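Long-range contact in Orf11 (Staphylococcus phage P68, PDB 6O43), which is a potential phage lysin and so probably helps to break down the cell wall of the staphylococcal host: residues V119-Q124 with A158-G163. Sequence-based numbering, arbitrary orientation.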
loop_
_atom_site.group_PDB
_atom_site.type_symbol
_atom_site.label_atom_id
_atom_site.label_comp_id
_atom_site.label_asym_id
_atom_site.label_seq_id
_atom_site.Cartn_x
_atom_site.Cartn_y
_atom_site.Cartn_z
ATOM N N VAL A 119 12.704 -18.293 9.004
ATOM C CA VAL A 119 12.458 -19.520 8.257
ATOM C C VAL A 119 12.864 -19.244 6.815
ATOM O O VAL A 119 12.200 -18.465 6.120
ATOM C CB VAL A 119 10.996 -19.982 8.325
ATOM C CG1 VAL A 119 10.814 -21.260 7.509
ATOM C CG2 VAL A 119 10.570 -20.202 9.766
ATOM N N HIS A 120 13.955 -19.865 6.370
ATOM C CA HIS A 120 14.407 -19.740 4.989
ATOM C C HIS A 120 13.639 -20.747 4.143
ATOM O O HIS A 120 13.839 -21.958 4.278
ATOM C CB HIS A 120 15.913 -19.971 4.887
ATOM C CG HIS A 120 16.724 -19.083 5.779
ATOM N ND1 HIS A 120 16.827 -17.722 5.579
ATOM C CD2 HIS A 120 17.476 -19.360 6.870
ATOM C CE1 HIS A 120 17.601 -17.199 6.514
ATOM N NE2 HIS A 120 18.011 -18.172 7.308
ATOM N N PHE A 121 12.759 -20.251 3.273
ATOM C CA PHE A 121 11.943 -21.135 2.449
ATOM C C PHE A 121 11.714 -20.651 1.025
ATOM O O PHE A 121 11.265 -21.453 0.202
ATOM C CB PHE A 121 10.575 -21.360 3.107
ATOM C CG PHE A 121 9.717 -20.124 3.152
ATOM C CD1 PHE A 121 8.869 -19.812 2.099
ATOM C CD2 PHE A 121 9.761 -19.274 4.245
ATOM C CE1 PHE A 121 8.077 -18.670 2.135
ATOM C CE2 PHE A 121 8.975 -18.132 4.289
ATOM C CZ PHE A 121 8.131 -17.831 3.233
ATOM N N VAL A 122 11.977 -19.392 0.700
ATOM C CA VAL A 122 11.681 -18.923 -0.659
ATOM C C VAL A 122 12.695 -19.523 -1.629
ATOM O O VAL A 122 13.913 -19.395 -1.410
ATOM C CB VAL A 122 11.695 -17.397 -0.716
ATOM C CG1 VAL A 122 11.381 -16.926 -2.130
ATOM C CG2 VAL A 122 10.681 -16.823 0.269
ATOM N N PRO A 123 12.248 -20.186 -2.696
ATOM C CA PRO A 123 13.188 -20.799 -3.639
ATOM C C PRO A 123 14.198 -19.790 -4.169
ATOM O O PRO A 123 13.905 -18.601 -4.318
ATOM C CB PRO A 123 12.277 -21.325 -4.753
ATOM C CG PRO A 123 10.976 -21.581 -4.066
ATOM C CD PRO A 123 10.846 -20.499 -3.024
ATOM N N GLN A 124 15.402 -20.288 -4.455
ATOM C CA GLN A 124 16.493 -19.414 -4.874
ATOM C C GLN A 124 16.154 -18.686 -6.170
ATOM O O GLN A 124 16.353 -17.471 -6.284
ATOM C CB GLN A 124 17.781 -20.227 -5.027
ATOM C CG GLN A 124 19.038 -19.382 -5.069
ATOM C CD GLN A 124 19.170 -18.483 -3.854
ATOM O OE1 GLN A 124 19.039 -18.933 -2.713
ATOM N NE2 GLN A 124 19.416 -17.199 -4.093
ATOM N N ALA A 158 4.496 -9.195 -2.837
ATOM C CA ALA A 158 4.813 -8.708 -4.176
ATOM C C ALA A 158 5.383 -9.805 -5.070
ATOM O O ALA A 158 5.076 -9.853 -6.267
ATOM C CB ALA A 158 5.798 -7.541 -4.087
ATOM N N TYR A 159 6.204 -10.698 -4.509
ATOM C CA TYR A 159 7.043 -11.586 -5.304
ATOM C C TYR A 159 6.878 -13.074 -5.018
ATOM O O TYR A 159 7.385 -13.887 -5.800
ATOM C CB TYR A 159 8.523 -11.226 -5.104
ATOM C CG TYR A 159 8.932 -9.901 -5.706
ATOM C CD1 TYR A 159 8.570 -9.562 -7.007
ATOM C CD2 TYR A 159 9.684 -8.991 -4.974
ATOM C CE1 TYR A 159 8.954 -8.351 -7.563
ATOM C CE2 TYR A 159 10.071 -7.783 -5.519
ATOM C CZ TYR A 159 9.707 -7.468 -6.810
ATOM O OH TYR A 159 10.094 -6.263 -7.350
ATOM N N TYR A 160 6.220 -13.462 -3.930
ATOM C CA TYR A 160 6.051 -14.875 -3.610
ATOM C C TYR A 160 4.870 -15.031 -2.661
ATOM O O TYR A 160 5.056 -15.335 -1.475
ATOM C CB TYR A 160 7.330 -15.452 -2.997
ATOM C CG TYR A 160 7.321 -16.962 -2.851
ATOM C CD1 TYR A 160 7.350 -17.790 -3.966
ATOM C CD2 TYR A 160 7.294 -17.558 -1.595
ATOM C CE1 TYR A 160 7.347 -19.169 -3.835
ATOM C CE2 TYR A 160 7.289 -18.934 -1.456
ATOM C CZ TYR A 160 7.315 -19.731 -2.579
ATOM O OH TYR A 160 7.309 -21.097 -2.444
ATOM N N PRO A 161 3.645 -14.818 -3.151
ATOM C CA PRO A 161 2.480 -14.777 -2.252
ATOM C C PRO A 161 2.268 -16.044 -1.441
ATOM O O PRO A 161 1.618 -15.977 -0.392
ATOM C CB PRO A 161 1.309 -14.522 -3.214
ATOM C CG PRO A 161 1.931 -13.815 -4.379
ATOM C CD PRO A 161 3.289 -14.451 -4.534
ATOM N N LEU A 162 2.783 -17.195 -1.883
ATOM C CA LEU A 162 2.727 -18.388 -1.041
ATOM C C LEU A 162 3.339 -18.132 0.328
ATOM O O LEU A 162 2.878 -18.687 1.331
ATOM C CB LEU A 162 3.444 -19.560 -1.715
ATOM C CG LEU A 162 2.737 -20.298 -2.852
ATOM C CD1 LEU A 162 3.588 -21.474 -3.305
ATOM C CD2 LEU A 162 1.359 -20.768 -2.416
ATOM N N GLY A 163 4.377 -17.294 0.390
ATOM C CA GLY A 163 5.029 -17.004 1.655
ATOM C C GLY A 163 4.113 -16.385 2.691
ATOM O O GLY A 163 4.426 -16.429 3.886
HETATM O O HOH W 1 8.866 -22.439 -0.254
#
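Tyr160 presents its ring between two aliphatic groups: Val122 CG1 lies 4.1 Å above one face, displaced from the ring centre, and Leu162 CB from its own segment lies over the opposite face. The edge of the Tyr160 ring meets the edge of Phe121, with CE2 of Tyr160 3.7 Å from CE1 of Phe121, while Val122 CG2, from the same segment as Phe121, rests on one face of the Phe121 ring. Gly163 CA abuts the Phe121 edge too, 3.5 Å from CE1, and a water sits at that ring's edge, in its plane. This water is the polar link, donating to Phe121 O at 2.6 Å and bonding Tyr160 OH at 3.0 Å. With CG of Tyr160 anti to the backbone N (chi1 -170°), the ring reaches across to the other segment, where the Tyr160 and Pro123 side chains cross at about a right angle, Pro123 CD being 3.6 Å from Tyr160 CZ. Gly163 N donates to Tyr160 O at 2.8 Å, closing the 3-10 turn right after the tyrosine. Trp156 and Tyr168 extend the aromatic cluster around Phe121. The arrangement is a small aromatic-aliphatic cluster of a mainly helical, strand-free fold, joining the loop that leads into helix 124-136, with Pro123 as N-cap residue, to the turn following helix 152-159.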